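Local coordinates for protein putative transcription regulator (Lactobacillus plantarum, PDB 3K69) that probably binds DNA through a winged helix-turn-helix fold and regulates transcription, as its Rrf2-type relatives do, at residues A[20-25]-A[72-77]; A[26-31]-A[67-72]. One frame throughout, in Å; residues are numbered along the deposited sequence.

In the fold
Contact 1 joins the C-terminal part of helix 9-22 and the turn after it to the loop after strand 67-69; contact 2 attaches that strand, part of the probable wing, to the loop before helix 31-38. Their centres lie 10 Å apart; contact 2 is nested in the loop closed by contact 1, and they share Leu72. Arg25 ties them: its O lies 3.0 Å from Gln69 NE2, a probable hydrogen bond, and its NH2 3.4 Å from Leu70 CD2. A hydrophobic seam joins them, with Leu21 CD2 3.5 Å from Val29 CB and Met77 CE 3.4 Å from Leu70 CD1. A dimethyl sulfoxide, probably from the crystallisation liquor, lies about 3 Å from the Tyr68 side chain.

Contact 1: residues A[20-25]-A[72-77]; sequences YLDAHR and LALADM
The backbones come nearest at Asp22 and Leu74, 8.1 Å between their CA atoms; they form no sheet pairing and are bridged by side chains. Residues 20-25 carry the last part of helix 9-22 into a loop, while residues 72-77 run as a loop into a short 3-10 turn at 74-76. Arg25 supplies the polar link. Its chain is extended from CG to NE and carries the guanidinium across to the carbonyl of Leu72, which it grips end-on. NH2 lies 2.9 Å from Leu72 O, tilted 19° from the carbonyl plane. NH1 reaches the same Leu72 O at 3.0 Å from well above that plane, and the oxygen sits close to the plane of the guanidinium. The other edge of the group is held by Asp22, whose first torsion (chi1 177°) swings the carboxylate toward Arg25. Arg25 NH2 donates to Asp22 OD1 at 2.7 Å, using the oxygen's anti lone pair, a hydrogen bond that is part of a salt bridge. Arg25 NE adds a second bond of 3.0 Å to Asp22 OD1, arriving from above the carboxylate plane. Four hydrogen bonds to two oxygens thus fix the rotation of the guanidinium, and the nearby carboxylate would probably offset its charge. Leu74 adds an apolar flank, its CG lying 4.0 Å from Asp22 OD1 as the two side chains cross obliquely. Obliquely to the guanidinium, Leu74 CD2 comes within 4.3 Å of Arg25 NH2. Asp22 OD2 accepts a hydrogen bond from Gln144 NE2, and Leu74 packs on Met140 and Gln144 and on Ile18 and Leu19, placing the contact where the end of helix 9-22 meets helix 140-148 and the linker toward helix 79-86.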
ATOM      1  N   TYR A  20       0.280 -20.834  14.136  1.00 19.11           N
ATOM      2  CA  TYR A  20       0.619 -22.242  14.137  1.00 16.42           C
ATOM      3  C   TYR A  20       1.296 -22.612  15.453  1.00 19.91           C
ATOM      4  O   TYR A  20       0.909 -23.604  16.115  1.00 18.86           O
ATOM      5  CB  TYR A  20       1.512 -22.608  12.962  1.00 17.69           C
ATOM      6  CG  TYR A  20       1.736 -24.098  12.848  1.00 17.12           C
ATOM      7  CD1 TYR A  20       0.853 -24.890  12.103  1.00 21.57           C
ATOM      8  CD2 TYR A  20       2.799 -24.729  13.509  1.00 19.15           C
ATOM      9  CE1 TYR A  20       1.031 -26.278  11.984  1.00 20.41           C
ATOM     10  CE2 TYR A  20       2.982 -26.139  13.405  1.00 17.33           C
ATOM     11  CZ  TYR A  20       2.103 -26.894  12.624  1.00 13.74           C
ATOM     12  OH  TYR A  20       2.241 -28.269  12.510  1.00 14.97           O
ATOM     13  N   LEU A  21       2.270 -21.792  15.849  1.00 17.97           N
ATOM     14  CA  LEU A  21       2.972 -22.011  17.114  1.00 19.01           C
ATOM     15  C   LEU A  21       2.037 -21.909  18.355  1.00 19.07           C
ATOM     16  O   LEU A  21       2.209 -22.649  19.314  1.00 15.29           O
ATOM     17  CB  LEU A  21       4.187 -21.092  17.221  1.00 17.20           C
ATOM     18  CG  LEU A  21       5.287 -21.359  16.167  1.00 17.55           C
ATOM     19  CD1 LEU A  21       6.348 -20.305  16.157  1.00 17.96           C
ATOM     20  CD2 LEU A  21       5.908 -22.762  16.266  1.00 16.67           C
ATOM     21  N   ASP A  22       1.052 -21.021  18.302  1.00 17.71           N
ATOM     22  CA  ASP A  22       0.038 -20.888  19.353  1.00 19.45           C
ATOM     23  C   ASP A  22      -0.768 -22.196  19.479  1.00 18.71           C
ATOM     24  O   ASP A  22      -1.241 -22.487  20.553  1.00 20.25           O
ATOM     25  CB  ASP A  22      -0.914 -19.716  19.026  1.00 19.72           C
ATOM     26  CG  ASP A  22      -2.044 -19.560  20.029  1.00 23.50           C
ATOM     27  OD1 ASP A  22      -1.762 -19.099  21.157  1.00 19.71           O
ATOM     28  OD2 ASP A  22      -3.204 -19.876  19.684  1.00 22.56           O
ATOM     29  N   ALA A  23      -0.921 -22.960  18.395  1.00 18.52           N
ATOM     30  CA  ALA A  23      -1.689 -24.229  18.426  1.00 17.63           C
ATOM     31  C   ALA A  23      -0.835 -25.375  18.927  1.00 17.70           C
ATOM     32  O   ALA A  23      -1.325 -26.464  19.171  1.00 19.97           O
ATOM     33  CB  ALA A  23      -2.290 -24.556  17.020  1.00 16.44           C
ATOM     34  N   HIS A  24       0.460 -25.147  19.110  1.00 17.61           N
ATOM     35  CA  HIS A  24       1.372 -26.221  19.444  1.00 17.12           C
ATOM     36  C   HIS A  24       2.360 -25.750  20.505  1.00 18.29           C
ATOM     37  O   HIS A  24       3.562 -25.953  20.372  1.00 15.06           O
ATOM     38  CB  HIS A  24       2.100 -26.667  18.178  1.00 18.83           C
ATOM     39  CG  HIS A  24       1.215 -27.355  17.191  1.00 18.47           C
ATOM     40  ND1 HIS A  24       0.657 -26.706  16.105  1.00 24.46           N
ATOM     41  CD2 HIS A  24       0.737 -28.618  17.161  1.00 19.60           C
ATOM     42  CE1 HIS A  24      -0.106 -27.556  15.438  1.00 15.07           C
ATOM     43  NE2 HIS A  24      -0.062 -28.724  16.051  1.00 22.03           N
ATOM     44  N   ARG A  25       1.838 -25.138  21.570  1.00 17.41           N
ATOM     45  CA  ARG A  25       2.690 -24.518  22.598  1.00 18.82           C
ATOM     46  C   ARG A  25       3.475 -25.545  23.398  1.00 19.80           C
ATOM     47  O   ARG A  25       4.469 -25.192  24.002  1.00 22.90           O
ATOM     48  CB  ARG A  25       1.885 -23.640  23.558  1.00 18.70           C
ATOM     49  CG  ARG A  25       1.503 -22.317  22.971  1.00 17.77           C
ATOM     50  CD  ARG A  25       0.418 -21.638  23.785  1.00 17.02           C
ATOM     51  NE  ARG A  25       0.012 -20.360  23.204  1.00 22.20           N
ATOM     52  CZ  ARG A  25       0.571 -19.172  23.455  1.00 25.06           C
ATOM     53  NH1 ARG A  25       1.564 -19.055  24.303  1.00 19.52           N
ATOM     54  NH2 ARG A  25       0.117 -18.084  22.858  1.00 26.86           N
ATOM     55  N   LEU A  72       4.561 -16.623  24.609  1.00 22.35           N
ATOM     56  CA  LEU A  72       3.972 -15.330  24.953  1.00 22.88           C
ATOM     57  C   LEU A  72       2.516 -15.280  24.445  1.00 21.71           C
ATOM     58  O   LEU A  72       2.076 -16.168  23.691  1.00 20.38           O
ATOM     59  CB  LEU A  72       4.826 -14.184  24.402  1.00 21.02           C
ATOM     60  CG  LEU A  72       6.280 -14.125  24.931  1.00 25.10           C
ATOM     61  CD1 LEU A  72       7.096 -13.211  24.026  1.00 23.13           C
ATOM     62  CD2 LEU A  72       6.351 -13.622  26.379  1.00 20.91           C
ATOM     63  N   ALA A  73       1.777 -14.258  24.892  1.00 20.02           N
ATOM     64  CA  ALA A  73       0.354 -14.122  24.604  1.00 17.24           C
ATOM     65  C   ALA A  73       0.147 -13.338  23.330  1.00 18.06           C
ATOM     66  O   ALA A  73       0.745 -12.262  23.163  1.00 13.00           O
ATOM     67  CB  ALA A  73      -0.353 -13.386  25.756  1.00 14.86           C
ATOM     68  N   LEU A  74      -0.747 -13.821  22.469  1.00 18.33           N
ATOM     69  CA  LEU A  74      -1.212 -13.086  21.283  1.00 18.80           C
ATOM     70  C   LEU A  74      -1.781 -11.708  21.640  1.00 21.04           C
ATOM     71  O   LEU A  74      -1.634 -10.762  20.880  1.00 18.47           O
ATOM     72  CB  LEU A  74      -2.300 -13.865  20.541  1.00 19.69           C
ATOM     73  CG  LEU A  74      -2.036 -15.270  19.960  1.00 30.81           C
ATOM     74  CD1 LEU A  74      -2.992 -15.572  18.770  1.00 25.65           C
ATOM     75  CD2 LEU A  74      -0.612 -15.502  19.544  1.00 16.13           C
ATOM     76  N   ALA A  75      -2.412 -11.588  22.811  1.00 18.45           N
ATOM     77  CA  ALA A  75      -2.975 -10.306  23.240  1.00 18.19           C
ATOM     78  C   ALA A  75      -1.879  -9.249  23.427  1.00 17.95           C
ATOM     79  O   ALA A  75      -2.141  -8.079  23.305  1.00 17.47           O
ATOM     80  CB  ALA A  75      -3.860 -10.456  24.503  1.00 15.95           C
ATOM     81  N   ASP A  76      -0.638  -9.674  23.636  1.00 19.10           N
ATOM     82  CA  ASP A  76       0.475  -8.724  23.836  1.00 18.69           C
ATOM     83  C   ASP A  76       1.272  -8.381  22.581  1.00 18.72           C
ATOM     84  O   ASP A  76       2.277  -7.676  22.658  1.00 18.70           O
ATOM     85  CB  ASP A  76       1.406  -9.257  24.940  1.00 19.08           C
ATOM     86  CG  ASP A  76       0.664  -9.438  26.274  1.00 18.57           C
ATOM     87  OD1 ASP A  76      -0.045  -8.500  26.664  1.00 22.31           O
ATOM     88  OD2 ASP A  76       0.792 -10.486  26.928  1.00 24.11           O
HETATM   89  N   MSE A  77       0.802  -8.864  21.437  1.00 15.95           N
HETATM   90  CA  MSE A  77       1.402  -8.611  20.130  1.00 17.83           C
HETATM   91  C   MSE A  77       0.526  -7.683  19.318  1.00 18.50           C
HETATM   92  O   MSE A  77      -0.464  -8.112  18.719  1.00 15.95           O
HETATM   93  CB  MSE A  77       1.557  -9.904  19.375  1.00 16.68           C
HETATM   94  CG  MSE A  77       2.343 -10.903  20.150  1.00 22.78           C
HETATM   95 SE   MSE A  77       2.453 -12.620  19.224  0.75 25.02          SE
HETATM   96  CE  MSE A  77       3.427 -13.578  20.637  1.00 22.37           C
TER

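Contact 2: residues A[26-31]-A[67-72]; sequences DSKVAS and GYQLDL
Gly67 lies against the backbone of Val29 and Ala30, its CA 4.2 Å from that of Ala30. Its backbone angles (phi 142°) by themselves call for glycine, since a CB would jam against the preceding carbonyl O, and the packing against Val29 and Ala30 leaves no room for one. A water links its carbonyl to Lys28 across the contact, 2.7 Å from Gly67 O and 2.6 Å from Lys28 NZ. Tyr68 makes the one bridge, an antiparallel hydrogen-bonded pair with Val29: Val29 N donates to Tyr68 O and Tyr68 N donates to Val29 O, each over 2.9 Å. Lys28 CA adds a CA-H...O contact to the same Tyr68 O. The Tyr68 ring turns an edge to Val29 O and to Ser31 OG, while Leu49 and His53 of helix 46-54 also touch the side chain. Strand 67-69 pairs with strand 59-61 in the hairpin that probably forms the wing and, through the single Val29 bridge, with residues 26-31, so it lies between them, consistent with the small three-element sheet of a winged-helix domain. Ala30 is the N-cap of helix 31-38, which probably begins the helix-turn-helix. Gln69 reaches back along residues 26-28. With chi1 at -172° the extended chain runs alongside Ser27 O, Gln69 CG 3.4 Å from it. The amide is held at both ends: NE2 gives its hydrogen bond to the carbonyl of Arg25, and OE1 accepts a hydrogen bond from Lys28 NZ at 3.1 Å, from 36° out of the amide plane. To bring the ammonium there, the Lys28 chain stays extended past Gly67 O and bends at its last torsion. Beyond Gln69, Leu70 turns toward helix 9-22, packing on Leu21 and on Leu58.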
ATOM      1  N   ASP A  26       3.051 -26.806  23.371  1.00 20.45           N
ATOM      2  CA  ASP A  26       3.801 -27.910  23.984  1.00 25.35           C
ATOM      3  C   ASP A  26       5.017 -28.438  23.178  1.00 25.90           C
ATOM      4  O   ASP A  26       5.612 -29.408  23.556  1.00 26.27           O
ATOM      5  CB  ASP A  26       2.834 -29.090  24.230  1.00 26.53           C
ATOM      6  CG  ASP A  26       2.225 -29.693  22.889  1.00 46.64           C
ATOM      7  OD1 ASP A  26       2.340 -29.092  21.769  1.00 44.85           O
ATOM      8  OD2 ASP A  26       1.619 -30.798  22.957  1.00 53.04           O
ATOM      9  N   SER A  27       5.369 -27.802  22.074  1.00 23.78           N
ATOM     10  CA  SER A  27       6.244 -28.377  21.066  1.00 23.43           C
ATOM     11  C   SER A  27       7.215 -27.350  20.597  1.00 24.38           C
ATOM     12  O   SER A  27       6.897 -26.160  20.530  1.00 26.48           O
ATOM     13  CB  SER A  27       5.424 -28.769  19.832  1.00 24.30           C
ATOM     14  OG  SER A  27       4.681 -29.926  20.091  1.00 26.97           O
ATOM     15  N   LYS A  28       8.395 -27.823  20.251  1.00 22.97           N
ATOM     16  CA  LYS A  28       9.273 -27.105  19.361  1.00 24.69           C
ATOM     17  C   LYS A  28       8.944 -27.524  17.927  1.00 23.23           C
ATOM     18  O   LYS A  28       8.766 -28.710  17.613  1.00 25.64           O
ATOM     19  CB  LYS A  28      10.727 -27.323  19.749  1.00 24.42           C
ATOM     20  CG  LYS A  28      10.981 -26.700  21.121  1.00 24.22           C
ATOM     21  CD  LYS A  28      12.369 -26.885  21.590  1.00 32.63           C
ATOM     22  CE  LYS A  28      12.520 -26.346  22.979  1.00 36.06           C
ATOM     23  NZ  LYS A  28      12.353 -24.881  22.988  1.00 38.71           N
ATOM     24  N   VAL A  29       8.822 -26.524  17.078  1.00 19.79           N
ATOM     25  CA  VAL A  29       8.431 -26.713  15.697  1.00 18.96           C
ATOM     26  C   VAL A  29       9.553 -26.217  14.788  1.00 19.80           C
ATOM     27  O   VAL A  29       9.859 -25.017  14.748  1.00 20.38           O
ATOM     28  CB  VAL A  29       7.118 -25.953  15.401  1.00 19.07           C
ATOM     29  CG1 VAL A  29       6.671 -26.183  13.954  1.00 16.37           C
ATOM     30  CG2 VAL A  29       6.006 -26.373  16.423  1.00 14.58           C
ATOM     31  N   ALA A  30      10.134 -27.137  14.040  1.00 18.23           N
ATOM     32  CA  ALA A  30      11.189 -26.792  13.098  1.00 21.02           C
ATOM     33  C   ALA A  30      10.618 -26.073  11.878  1.00 20.82           C
ATOM     34  O   ALA A  30       9.410 -26.139  11.618  1.00 17.49           O
ATOM     35  CB  ALA A  30      11.924 -28.040  12.695  1.00 20.25           C
ATOM     36  N   SER A  31      11.492 -25.397  11.123  1.00 20.28           N
ATOM     37  CA  SER A  31      11.130 -24.691   9.893  1.00 23.16           C
ATOM     38  C   SER A  31      10.378 -25.555   8.911  1.00 21.25           C
ATOM     39  O   SER A  31       9.495 -25.085   8.215  1.00 23.18           O
ATOM     40  CB  SER A  31      12.407 -24.169   9.154  1.00 25.47           C
ATOM     41  OG  SER A  31      13.209 -23.392  10.029  1.00 38.27           O
ATOM     42  N   GLY A  67      13.884 -26.150  17.536  1.00 19.74           N
ATOM     43  CA  GLY A  67      12.859 -25.481  16.775  1.00 16.92           C
ATOM     44  C   GLY A  67      12.291 -24.314  17.531  1.00 18.71           C
ATOM     45  O   GLY A  67      12.689 -24.051  18.665  1.00 17.33           O
ATOM     46  N   TYR A  68      11.311 -23.686  16.901  1.00 17.92           N
ATOM     47  CA  TYR A  68      10.633 -22.518  17.423  1.00 18.71           C
ATOM     48  C   TYR A  68       9.495 -22.864  18.342  1.00 18.38           C
ATOM     49  O   TYR A  68       8.798 -23.862  18.196  1.00 16.14           O
ATOM     50  CB  TYR A  68      10.133 -21.651  16.275  1.00 17.86           C
ATOM     51  CG  TYR A  68      11.250 -21.108  15.407  1.00 23.79           C
ATOM     52  CD1 TYR A  68      12.023 -20.039  15.843  1.00 19.37           C
ATOM     53  CD2 TYR A  68      11.547 -21.669  14.160  1.00 20.96           C
ATOM     54  CE1 TYR A  68      13.053 -19.529  15.070  1.00 17.60           C
ATOM     55  CE2 TYR A  68      12.607 -21.159  13.368  1.00 23.44           C
ATOM     56  CZ  TYR A  68      13.356 -20.088  13.843  1.00 27.27           C
ATOM     57  OH  TYR A  68      14.420 -19.576  13.110  1.00 21.55           O
ATOM     58  N   GLN A  69       9.297 -21.993  19.307  1.00 18.56           N
ATOM     59  CA  GLN A  69       8.263 -22.199  20.281  1.00 20.31           C
ATOM     60  C   GLN A  69       7.711 -20.812  20.698  1.00 20.08           C
ATOM     61  O   GLN A  69       8.413 -19.783  20.696  1.00 19.34           O
ATOM     62  CB  GLN A  69       8.796 -23.039  21.450  1.00 20.38           C
ATOM     63  CG  GLN A  69       7.719 -23.479  22.445  1.00 23.46           C
ATOM     64  CD  GLN A  69       8.240 -24.524  23.446  1.00 19.46           C
ATOM     65  OE1 GLN A  69       9.389 -24.466  23.871  1.00 31.24           O
ATOM     66  NE2 GLN A  69       7.397 -25.487  23.789  1.00 22.43           N
ATOM     67  N   LEU A  70       6.418 -20.778  20.921  1.00 19.98           N
ATOM     68  CA  LEU A  70       5.744 -19.582  21.369  1.00 18.45           C
ATOM     69  C   LEU A  70       5.401 -19.797  22.824  1.00 21.06           C
ATOM     70  O   LEU A  70       4.743 -20.770  23.161  1.00 21.60           O
ATOM     71  CB  LEU A  70       4.460 -19.364  20.565  1.00 19.92           C
ATOM     72  CG  LEU A  70       3.704 -18.093  20.832  1.00 17.81           C
ATOM     73  CD1 LEU A  70       4.503 -16.849  20.425  1.00 23.11           C
ATOM     74  CD2 LEU A  70       2.244 -18.091  20.173  1.00 17.75           C
ATOM     75  N   ASP A  71       5.801 -18.853  23.668  1.00 21.42           N
ATOM     76  CA  ASP A  71       5.417 -18.864  25.060  1.00 23.22           C
ATOM     77  C   ASP A  71       4.914 -17.508  25.532  1.00 23.96           C
ATOM     78  O   ASP A  71       4.819 -17.286  26.729  1.00 26.66           O
ATOM     79  CB  ASP A  71       6.552 -19.393  25.976  1.00 25.16           C
ATOM     80  CG  ASP A  71       7.831 -18.546  25.923  1.00 32.54           C
ATOM     81  OD1 ASP A  71       7.794 -17.390  25.454  1.00 29.93           O
ATOM     82  OD2 ASP A  71       8.902 -19.035  26.351  1.00 38.13           O
ATOM     83  N   LEU A  72       4.561 -16.623  24.609  1.00 22.35           N
ATOM     84  CA  LEU A  72       3.972 -15.330  24.953  1.00 22.88           C
ATOM     85  C   LEU A  72       2.516 -15.280  24.445  1.00 21.71           C
ATOM     86  O   LEU A  72       2.076 -16.168  23.691  1.00 20.38           O
ATOM     87  CB  LEU A  72       4.826 -14.184  24.402  1.00 21.02           C
ATOM     88  CG  LEU A  72       6.280 -14.125  24.931  1.00 25.10           C
ATOM     89  CD1 LEU A  72       7.096 -13.211  24.026  1.00 23.13           C
ATOM     90  CD2 LEU A  72       6.351 -13.622  26.379  1.00 20.91           C
TER
HETATM   91  O   HOH W   1      12.574 -23.048  21.164  1.00 20.48           O